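Local atomic coordinates of ftsY (Mycoplasma mycoides, PDB entry 1ZU4), a protein that belongs to the SRP54-type family as the signal recognition particle receptor FtsY, here an NG domain pairing a helical bundle with a P-loop NTPase fold. Residues Ile98-Asn103 with Asn127-Leu132; Ser121-Ala126 with Glu153-Thr158; Ile284-Val289 with Asp294-Phe299. All coordinates share one frame; numbering follows the deposited sequence.

Interaction 1: residues Ile98-Asn103 with Asn127-Leu132; sequences IDFKEN and NYYAEL
Phe-100 and Tyr-129 set their rings in parallel planes, slid apart, where the loop leading into strand 106-111 passes helix 118-131, the helix that follows the first strand of this P-loop NTPase fold. The planes meet at only 3°, but the centroids lie 4.7 Å apart and the rings barely overlap. Contact is therefore limited: Tyr-129 CE2 lies over one face of the Phe-100 ring, 3.5 Å from Phe-100 CD1. Phe-100 CG stands anti to its backbone N (chi1 -170°), which swings the ring across to the helix.

This is the packed part. Tyr-128 CD2 covers the centre of the Tyr-129 ring from the side of its plane away from Phe-100, while Phe-108 of strand 106-111 and Leu-194 of strand 194-198 touch both Phe-100 and Tyr-129. Tyr-134 meets Phe-100 edge-to-face.

The far side of the loop is the solvent side: Asp-99 points away from the helix, and exposed Lys-101 reaches back to it in a salt bridge, NZ to OD1 2.9 Å; the same oxygen also pairs with Arg-104. No hydrogen bond joins the two segments; at the tyrosine's far end, Tyr-129 OH touches the methyl CG2 of Ile-98 at 3.4 Å.

Interaction 2: residues Ser121-Ala126 with Glu153-Thr158; sequences SLAKMA and EEWIKT
Trp-155 lays its indole against Ala-123 where helices 118-131 and 146-156 run past each other in the alpha/beta core of the P-loop NTPase fold. The backbones come close here, with CA of Ala-123 6.9 Å from CA of Trp-155, a spacing consistent with the small alanine side chain.

Along 153-158, Glu-153 comes first and makes no contact with 121-126; its OE2 forms a salt bridge with Lys-168. Trp-155 then carries the whole contact. Its CG lies anti to its carbonyl carbon (chi1 -77°), and chi2 of 93° sets the ring crosswise, presenting a face to the alanine. Ala-123 CB stands 4.0 Å from the centroid of the five-membered ring and 20° off its normal, a CH-pi contact; its nearest ring atom is CD2, 3.9 Å from CB. The six-membered ring extends across the helix rather than along it, bringing CH2 obliquely to 4.3 Å from Lys-124 CE. That lysine's extended chain goes on to give its NZ to Lys-292 O. Arg-159, just past the segment, adds a cation-pi contact to the indole.

Ile-156 follows, and Lys-157 is the first residue to leave helical backbone angles. Both helices lie on one face of the parallel part of the sheet: Ala-126 rests on strands 136-140 and 194-198, and both Ala-126 and Ile-156 touch Val-164 of the outermost strand, 164-167.

Interaction 3: residues Ile284-Val289 with Asp294-Phe299; sequences IKMIGV and DDLLAF
A beta hairpin, strands 284-288 and 296-298, closes one edge of the sheet, adding an antiparallel strand to an otherwise parallel set. Met-286/Ala-298 and Gly-288/Leu-296 are non-hydrogen-bonded pairs around the hydrogen-bonded pair Ile-287/Leu-297. In that central pair, Ile-287 N gives to Leu-297 O at 2.9 Å and Leu-297 N returns a bond to Ile-287 O at 3.1 Å. Val-289 N to Asp-295 O (2.9 Å) extends the pairing toward the turn.

The last bond, Phe-299 N to Lys-285 O at 3.0 Å, is straight at the hydrogen (176°), yet the donor sits 62° out of the carbonyl plane. Beyond it the Phe-299 ring, with CG anti to the backbone N (chi1 -175°), lies against Ile-284, whose CG2 sits over one face, 3.7 Å from the ring centroid, while Ile-287 CB comes up at the ring's edge. Near the turn, Val-289 CG2 meets Leu-297 CD1 at 3.7 Å.

On the face that carries Leu-296, away from Ile-287 and Leu-297, the end of Met-286, bent at chi2 and chi3, brings CE to 3.3 Å from Leu-296 CD2, tighter than usual; Met-125 of helix 118-131 touches both side chains.

The polar ends turn elsewhere: Lys-285 NZ binds Arg-97 O and Glu-230, and Asp-295 OD2 takes the amide of Lys-292 within the turn. Cohesion between the strands therefore rests on four backbone hydrogen bonds and apolar packing, with no salt bridge across the hairpin.

Helix 118-131 supplies a segment to interactions 1 and 2, and the hairpin of interaction 3 packs on it. Interaction 2 uses its residues 121-126 and interaction 1 the adjoining 127-132; interaction 3 touches the former through Met-125 and the latter through Tyr-128, both meeting Met-286 and Leu-296. Centres lie 14 to 15 Å apart; interaction 3 touches each of the others, while 1 and 2 merely adjoin in sequence. Along the chain interactions 1 and 2 interleave, and interaction 3 follows both. Interaction 2 joins the helix to its neighbour 146-156 toward one sheet edge, interaction 3 builds the other edge at strand 296-298, and interaction 1 lays the preceding loop against the helix. Ile-98 also packs on Lys-285, linking that loop to the hairpin strand.

Interaction 1: residues Ile98-Asn103 with Asn127-Leu132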
loop_
_atom_site.group_PDB
_atom_site.type_symbol
_atom_site.label_atom_id
_atom_site.label_comp_id
_atom_site.label_asym_id
_atom_site.label_seq_id
_atom_site.Cartn_x
_atom_site.Cartn_y
_atom_site.Cartn_z
ATOM N N ILE A 98 -8.829 7.660 2.007
ATOM C CA ILE A 98 -9.716 6.511 2.054
ATOM C C ILE A 98 -11.157 7.016 2.080
ATOM O O ILE A 98 -11.541 7.804 2.943
ATOM C CB ILE A 98 -9.410 5.603 3.300
ATOM C CG1 ILE A 98 -7.915 5.292 3.376
ATOM C CG2 ILE A 98 -10.263 4.314 3.304
ATOM C CD1 ILE A 98 -7.444 4.411 2.317
ATOM N N ASP A 99 -11.931 6.580 1.100
ATOM C CA ASP A 99 -13.336 6.979 0.974
ATOM C C ASP A 99 -14.184 6.155 1.962
ATOM O O ASP A 99 -14.890 5.208 1.587
ATOM C CB ASP A 99 -13.810 6.841 -0.471
ATOM C CG ASP A 99 -15.148 7.523 -0.726
ATOM O OD1 ASP A 99 -15.625 8.241 0.152
ATOM O OD2 ASP A 99 -15.755 7.308 -1.804
ATOM N N PHE A 100 -14.108 6.552 3.231
ATOM C CA PHE A 100 -14.881 5.938 4.315
ATOM C C PHE A 100 -15.823 7.052 4.824
ATOM O O PHE A 100 -15.355 8.130 5.194
ATOM C CB PHE A 100 -13.944 5.438 5.414
ATOM C CG PHE A 100 -14.623 4.587 6.442
ATOM C CD1 PHE A 100 -14.558 3.183 6.373
ATOM C CD2 PHE A 100 -15.444 5.189 7.428
ATOM C CE1 PHE A 100 -15.268 2.388 7.308
ATOM C CE2 PHE A 100 -16.136 4.417 8.377
ATOM C CZ PHE A 100 -16.051 3.013 8.331
ATOM N N LYS A 101 -17.131 6.822 4.820
ATOM C CA LYS A 101 -18.071 7.830 5.350
ATOM C C LYS A 101 -18.831 7.190 6.470
ATOM O O LYS A 101 -19.149 6.022 6.388
ATOM C CB LYS A 101 -19.091 8.275 4.295
ATOM C CG LYS A 101 -18.550 8.641 2.937
ATOM C CD LYS A 101 -18.054 10.050 2.863
ATOM C CE LYS A 101 -18.542 10.684 1.566
ATOM N NZ LYS A 101 -17.827 10.191 0.362
ATOM N N GLU A 102 -19.214 7.983 7.468
ATOM C CA GLU A 102 -19.970 7.486 8.622
ATOM C C GLU A 102 -21.365 7.000 8.280
ATOM O O GLU A 102 -21.898 6.098 8.934
ATOM C CB GLU A 102 -20.121 8.607 9.653
ATOM C CG GLU A 102 -18.802 9.144 10.130
ATOM C CD GLU A 102 -18.047 8.114 10.888
ATOM O OE1 GLU A 102 -18.522 7.678 11.976
ATOM O OE2 GLU A 102 -16.966 7.746 10.396
ATOM N N ASN A 103 -22.015 7.642 7.330
ATOM C CA ASN A 103 -23.436 7.378 7.206
ATOM C C ASN A 103 -23.817 6.381 6.118
ATOM O O ASN A 103 -24.919 6.461 5.542
ATOM C CB ASN A 103 -24.214 8.695 7.075
ATOM C CG ASN A 103 -23.479 9.756 6.203
ATOM O OD1 ASN A 103 -22.758 9.431 5.255
ATOM N ND2 ASN A 103 -23.692 11.030 6.539
ATOM N N ASN A 127 -9.714 -5.439 11.314
ATOM C CA ASN A 127 -9.276 -5.085 12.675
ATOM C C ASN A 127 -9.074 -3.574 12.893
ATOM O O ASN A 127 -9.418 -3.066 13.953
ATOM C CB ASN A 127 -7.961 -5.808 13.064
ATOM C CG ASN A 127 -7.668 -5.710 14.572
ATOM O OD1 ASN A 127 -6.679 -5.090 15.007
ATOM N ND2 ASN A 127 -8.555 -6.282 15.366
ATOM N N TYR A 128 -8.519 -2.889 11.891
ATOM C CA TYR A 128 -8.266 -1.454 11.930
ATOM C C TYR A 128 -9.567 -0.684 12.109
ATOM O O TYR A 128 -9.641 0.267 12.934
ATOM C CB TYR A 128 -7.544 -1.004 10.641
ATOM C CG TYR A 128 -7.253 0.482 10.523
ATOM C CD1 TYR A 128 -6.027 1.027 10.922
ATOM C CD2 TYR A 128 -8.194 1.342 9.944
ATOM C CE1 TYR A 128 -5.783 2.428 10.765
ATOM C CE2 TYR A 128 -7.964 2.689 9.804
ATOM C CZ TYR A 128 -6.789 3.241 10.213
ATOM O OH TYR A 128 -6.631 4.614 10.005
ATOM N N TYR A 129 -10.602 -1.055 11.339
ATOM C CA TYR A 129 -11.890 -0.367 11.471
ATOM C C TYR A 129 -12.668 -0.841 12.698
ATOM O O TYR A 129 -13.354 -0.036 13.362
ATOM C CB TYR A 129 -12.710 -0.476 10.168
ATOM C CG TYR A 129 -12.097 0.411 9.140
ATOM C CD1 TYR A 129 -11.254 -0.112 8.154
ATOM C CD2 TYR A 129 -12.279 1.778 9.198
ATOM C CE1 TYR A 129 -10.624 0.701 7.223
ATOM C CE2 TYR A 129 -11.636 2.639 8.273
ATOM C CZ TYR A 129 -10.812 2.077 7.286
ATOM O OH TYR A 129 -10.156 2.884 6.376
ATOM N N ALA A 130 -12.547 -2.122 13.020
ATOM C CA ALA A 130 -13.262 -2.696 14.178
ATOM C C ALA A 130 -12.818 -2.020 15.467
ATOM O O ALA A 130 -13.662 -1.671 16.308
ATOM C CB ALA A 130 -13.085 -4.227 14.261
ATOM N N GLU A 131 -11.505 -1.798 15.600
ATOM C CA GLU A 131 -10.963 -0.999 16.708
ATOM C C GLU A 131 -11.431 0.469 16.739
ATOM O O GLU A 131 -11.455 1.111 17.793
ATOM C CB GLU A 131 -9.434 -1.114 16.742
ATOM C CG GLU A 131 -8.997 -2.567 16.930
ATOM C CD GLU A 131 -7.971 -2.794 18.051
ATOM O OE1 GLU A 131 -8.176 -2.298 19.187
ATOM O OE2 GLU A 131 -6.980 -3.518 17.802
ATOM N N LEU A 132 -11.828 1.004 15.592
ATOM C CA LEU A 132 -12.335 2.370 15.554
ATOM C C LEU A 132 -13.822 2.402 15.900
ATOM O O LEU A 132 -14.444 3.467 15.866
ATOM C CB LEU A 132 -12.020 3.042 14.207
ATOM C CG LEU A 132 -10.530 3.302 13.928
ATOM C CD1 LEU A 132 -10.267 3.660 12.464
ATOM C CD2 LEU A 132 -10.046 4.412 14.859
#

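Interaction 2: residues Ser121-Ala126 with Glu153-Thr158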
loop_
_atom_site.group_PDB
_atom_site.type_symbol
_atom_site.label_atom_id
_atom_site.label_comp_id
_atom_site.label_asym_id
_atom_site.label_seq_id
_atom_site.Cartn_x
_atom_site.Cartn_y
_atom_site.Cartn_z
ATOM N N SER A 121 -3.762 -8.796 4.681
ATOM C CA SER A 121 -4.004 -7.361 4.683
ATOM C C SER A 121 -5.472 -7.082 4.914
ATOM O O SER A 121 -5.833 -6.141 5.592
ATOM C CB SER A 121 -3.586 -6.725 3.338
ATOM O OG SER A 121 -2.212 -6.741 3.166
ATOM N N LEU A 122 -6.330 -7.915 4.353
ATOM C CA LEU A 122 -7.748 -7.679 4.509
ATOM C C LEU A 122 -8.167 -7.890 5.975
ATOM O O LEU A 122 -8.966 -7.128 6.523
ATOM C CB LEU A 122 -8.510 -8.610 3.573
ATOM C CG LEU A 122 -10.010 -8.474 3.596
ATOM C CD1 LEU A 122 -10.619 -8.668 2.224
ATOM C CD2 LEU A 122 -10.481 -9.516 4.566
ATOM N N ALA A 123 -7.598 -8.911 6.609
ATOM C CA ALA A 123 -7.777 -9.159 8.051
ATOM C C ALA A 123 -7.320 -7.970 8.920
ATOM O O ALA A 123 -8.009 -7.601 9.870
ATOM C CB ALA A 123 -7.027 -10.427 8.460
ATOM N N LYS A 124 -6.177 -7.370 8.568
ATOM C CA LYS A 124 -5.624 -6.235 9.276
ATOM C C LYS A 124 -6.502 -5.017 9.079
ATOM O O LYS A 124 -6.703 -4.269 10.014
ATOM C CB LYS A 124 -4.188 -5.948 8.852
ATOM C CG LYS A 124 -3.239 -7.049 9.371
ATOM C CD LYS A 124 -1.821 -6.786 9.046
ATOM C CE LYS A 124 -0.968 -7.986 9.504
ATOM N NZ LYS A 124 0.460 -7.591 9.672
ATOM N N MET A 125 -7.046 -4.857 7.873
ATOM C CA MET A 125 -7.974 -3.788 7.621
ATOM C C MET A 125 -9.280 -3.925 8.377
ATOM O O MET A 125 -9.800 -2.921 8.849
ATOM C CB MET A 125 -8.229 -3.644 6.145
ATOM C CG MET A 125 -7.221 -2.707 5.472
ATOM S SD MET A 125 -7.953 -2.352 3.910
ATOM C CE MET A 125 -8.791 -0.808 4.185
ATOM N N ALA A 126 -9.831 -5.134 8.463
ATOM C CA ALA A 126 -11.039 -5.348 9.264
ATOM C C ALA A 126 -10.805 -4.940 10.745
ATOM O O ALA A 126 -11.625 -4.217 11.336
ATOM C CB ALA A 126 -11.505 -6.845 9.175
ATOM N N GLU A 153 -11.050 -17.516 8.509
ATOM C CA GLU A 153 -11.667 -18.191 9.671
ATOM C C GLU A 153 -10.753 -18.217 10.891
ATOM O O GLU A 153 -11.211 -17.938 12.006
ATOM C CB GLU A 153 -12.060 -19.623 9.341
ATOM C CG GLU A 153 -13.356 -19.748 8.603
ATOM C CD GLU A 153 -13.437 -21.066 7.912
ATOM O OE1 GLU A 153 -12.369 -21.660 7.626
ATOM O OE2 GLU A 153 -14.562 -21.521 7.655
ATOM N N GLU A 154 -9.485 -18.568 10.659
ATOM C CA GLU A 154 -8.444 -18.551 11.685
ATOM C C GLU A 154 -8.413 -17.181 12.331
ATOM O O GLU A 154 -8.777 -17.056 13.500
ATOM C CB GLU A 154 -7.065 -18.870 11.097
ATOM C CG GLU A 154 -5.966 -19.177 12.154
ATOM C CD GLU A 154 -4.531 -18.932 11.640
ATOM O OE1 GLU A 154 -4.307 -18.998 10.402
ATOM O OE2 GLU A 154 -3.622 -18.671 12.484
ATOM N N TRP A 155 -8.019 -16.165 11.548
ATOM C CA TRP A 155 -7.872 -14.787 12.026
ATOM C C TRP A 155 -9.108 -14.299 12.792
ATOM O O TRP A 155 -8.975 -13.532 13.754
ATOM C CB TRP A 155 -7.621 -13.823 10.861
ATOM C CG TRP A 155 -6.238 -13.808 10.263
ATOM C CD1 TRP A 155 -5.809 -14.530 9.197
ATOM C CD2 TRP A 155 -5.130 -12.983 10.657
ATOM N NE1 TRP A 155 -4.500 -14.228 8.907
ATOM C CE2 TRP A 155 -4.057 -13.284 9.791
ATOM C CE3 TRP A 155 -4.938 -12.024 11.664
ATOM C CZ2 TRP A 155 -2.802 -12.666 9.896
ATOM C CZ3 TRP A 155 -3.681 -11.409 11.768
ATOM C CH2 TRP A 155 -2.635 -11.734 10.884
ATOM N N ILE A 156 -10.292 -14.734 12.347
ATOM C CA ILE A 156 -11.574 -14.376 12.958
ATOM C C ILE A 156 -11.639 -14.860 14.405
ATOM O O ILE A 156 -11.869 -14.071 15.327
ATOM C CB ILE A 156 -12.778 -14.979 12.172
ATOM C CG1 ILE A 156 -12.995 -14.261 10.828
ATOM C CG2 ILE A 156 -14.063 -14.984 13.025
ATOM C CD1 ILE A 156 -13.741 -12.953 10.903
ATOM N N LYS A 157 -11.457 -16.161 14.603
ATOM C CA LYS A 157 -11.498 -16.697 15.950
ATOM C C LYS A 157 -10.119 -17.116 16.408
ATOM O O LYS A 157 -9.827 -18.306 16.564
ATOM C CB LYS A 157 -12.574 -17.785 16.074
ATOM C CG LYS A 157 -13.834 -17.256 16.782
ATOM C CD LYS A 157 -14.582 -18.376 17.487
ATOM C CE LYS A 157 -15.380 -17.832 18.664
ATOM N NZ LYS A 157 -16.670 -18.545 18.840
ATOM N N THR A 158 -9.290 -16.090 16.608
ATOM C CA THR A 158 -7.901 -16.210 17.033
ATOM C C THR A 158 -7.280 -14.816 17.230
ATOM O O THR A 158 -6.519 -14.622 18.178
ATOM C CB THR A 158 -7.046 -17.157 16.113
ATOM O OG1 THR A 158 -6.287 -18.060 16.922
ATOM C CG2 THR A 158 -6.098 -16.398 15.192
#

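Interaction 3: residues Ile284-Val289 with Asp294-Phe299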
loop_
_atom_site.group_PDB
_atom_site.type_symbol
_atom_site.label_atom_id
_atom_site.label_comp_id
_atom_site.label_asym_id
_atom_site.label_seq_id
_atom_site.Cartn_x
_atom_site.Cartn_y
_atom_site.Cartn_z
ATOM N N ILE A 284 -0.513 5.350 -2.365
ATOM C CA ILE A 284 -0.394 4.369 -1.327
ATOM C C ILE A 284 -1.329 4.891 -0.216
ATOM O O ILE A 284 -1.252 6.070 0.134
ATOM C CB ILE A 284 1.075 4.270 -0.825
ATOM C CG1 ILE A 284 2.004 3.819 -1.953
ATOM C CG2 ILE A 284 1.177 3.307 0.377
ATOM C CD1 ILE A 284 3.457 4.005 -1.628
ATOM N N LYS A 285 -2.187 4.015 0.336
ATOM C CA LYS A 285 -3.171 4.444 1.335
ATOM C C LYS A 285 -3.029 3.792 2.703
ATOM O O LYS A 285 -3.466 4.364 3.710
ATOM C CB LYS A 285 -4.603 4.278 0.816
ATOM C CG LYS A 285 -4.888 5.190 -0.435
ATOM C CD LYS A 285 -6.318 5.205 -0.790
ATOM C CE LYS A 285 -6.553 6.135 -1.991
ATOM N NZ LYS A 285 -8.021 6.283 -2.230
ATOM N N MET A 286 -2.449 2.605 2.745
ATOM C CA MET A 286 -2.218 1.920 4.010
ATOM C C MET A 286 -0.851 1.310 3.841
ATOM O O MET A 286 -0.469 0.936 2.739
ATOM C CB MET A 286 -3.207 0.756 4.261
ATOM C CG MET A 286 -4.688 1.134 4.431
ATOM S SD MET A 286 -5.092 1.972 5.984
ATOM C CE MET A 286 -5.723 0.615 6.924
ATOM N N ILE A 287 -0.118 1.226 4.932
ATOM C CA ILE A 287 1.194 0.598 4.931
ATOM C C ILE A 287 1.307 -0.421 6.082
ATOM O O ILE A 287 1.009 -0.101 7.228
ATOM C CB ILE A 287 2.331 1.643 5.034
ATOM C CG1 ILE A 287 3.707 0.967 4.948
ATOM C CG2 ILE A 287 2.169 2.580 6.276
ATOM C CD1 ILE A 287 4.867 1.972 4.969
ATOM N N GLY A 288 1.754 -1.628 5.741
ATOM C CA GLY A 288 1.980 -2.738 6.691
ATOM C C GLY A 288 3.324 -2.587 7.392
ATOM O O GLY A 288 4.394 -2.492 6.738
ATOM N N VAL A 289 3.281 -2.562 8.720
ATOM C CA VAL A 289 4.462 -2.198 9.523
ATOM C C VAL A 289 5.107 -3.428 10.215
ATOM O O VAL A 289 6.199 -3.345 10.810
ATOM C CB VAL A 289 4.032 -1.124 10.546
ATOM C CG1 VAL A 289 4.738 -1.291 11.897
ATOM C CG2 VAL A 289 4.198 0.273 9.943
ATOM N N ASP A 294 -2.396 -5.673 14.231
ATOM C CA ASP A 294 -2.566 -4.229 14.317
ATOM C C ASP A 294 -1.410 -3.474 13.634
ATOM O O ASP A 294 -1.314 -2.255 13.732
ATOM C CB ASP A 294 -2.768 -3.764 15.777
ATOM C CG ASP A 294 -1.772 -4.389 16.744
ATOM O OD1 ASP A 294 -1.442 -5.589 16.609
ATOM O OD2 ASP A 294 -1.333 -3.677 17.667
ATOM N N ASP A 295 -0.569 -4.199 12.894
ATOM C CA ASP A 295 0.583 -3.553 12.232
ATOM C C ASP A 295 0.215 -3.007 10.840
ATOM O O ASP A 295 0.797 -3.402 9.843
ATOM C CB ASP A 295 1.799 -4.492 12.184
ATOM C CG ASP A 295 2.447 -4.686 13.553
ATOM O OD1 ASP A 295 2.302 -3.792 14.415
ATOM O OD2 ASP A 295 3.114 -5.747 13.764
ATOM N N LEU A 296 -0.788 -2.141 10.812
ATOM C CA LEU A 296 -1.286 -1.523 9.594
ATOM C C LEU A 296 -1.676 -0.103 9.931
ATOM O O LEU A 296 -2.405 0.133 10.909
ATOM C CB LEU A 296 -2.507 -2.261 9.076
ATOM C CG LEU A 296 -2.744 -2.017 7.589
ATOM C CD1 LEU A 296 -1.777 -2.838 6.700
ATOM C CD2 LEU A 296 -4.210 -2.276 7.284
ATOM N N LEU A 297 -1.195 0.843 9.130
ATOM C CA LEU A 297 -1.396 2.246 9.419
ATOM C C LEU A 297 -1.887 2.902 8.172
ATOM O O LEU A 297 -1.631 2.401 7.079
ATOM C CB LEU A 297 -0.077 2.922 9.846
ATOM C CG LEU A 297 0.795 2.348 10.967
ATOM C CD1 LEU A 297 2.114 3.083 11.015
ATOM C CD2 LEU A 297 0.066 2.507 12.304
ATOM N N ALA A 298 -2.590 4.017 8.329
ATOM C CA ALA A 298 -2.833 4.870 7.203
ATOM C C ALA A 298 -1.485 5.386 6.741
ATOM O O ALA A 298 -0.667 5.779 7.560
ATOM C CB ALA A 298 -3.729 6.050 7.588
ATOM N N PHE A 299 -1.284 5.424 5.424
ATOM C CA PHE A 299 -0.080 5.940 4.863
ATOM C C PHE A 299 0.015 7.459 4.957
ATOM O O PHE A 299 -0.953 8.197 4.718
ATOM C CB PHE A 299 0.002 5.555 3.408
ATOM C CG PHE A 299 1.266 5.940 2.783
ATOM C CD1 PHE A 299 2.401 5.220 3.042
ATOM C CD2 PHE A 299 1.337 7.053 1.933
ATOM C CE1 PHE A 299 3.590 5.575 2.436
ATOM C CE2 PHE A 299 2.517 7.409 1.369
ATOM C CZ PHE A 299 3.632 6.695 1.610
#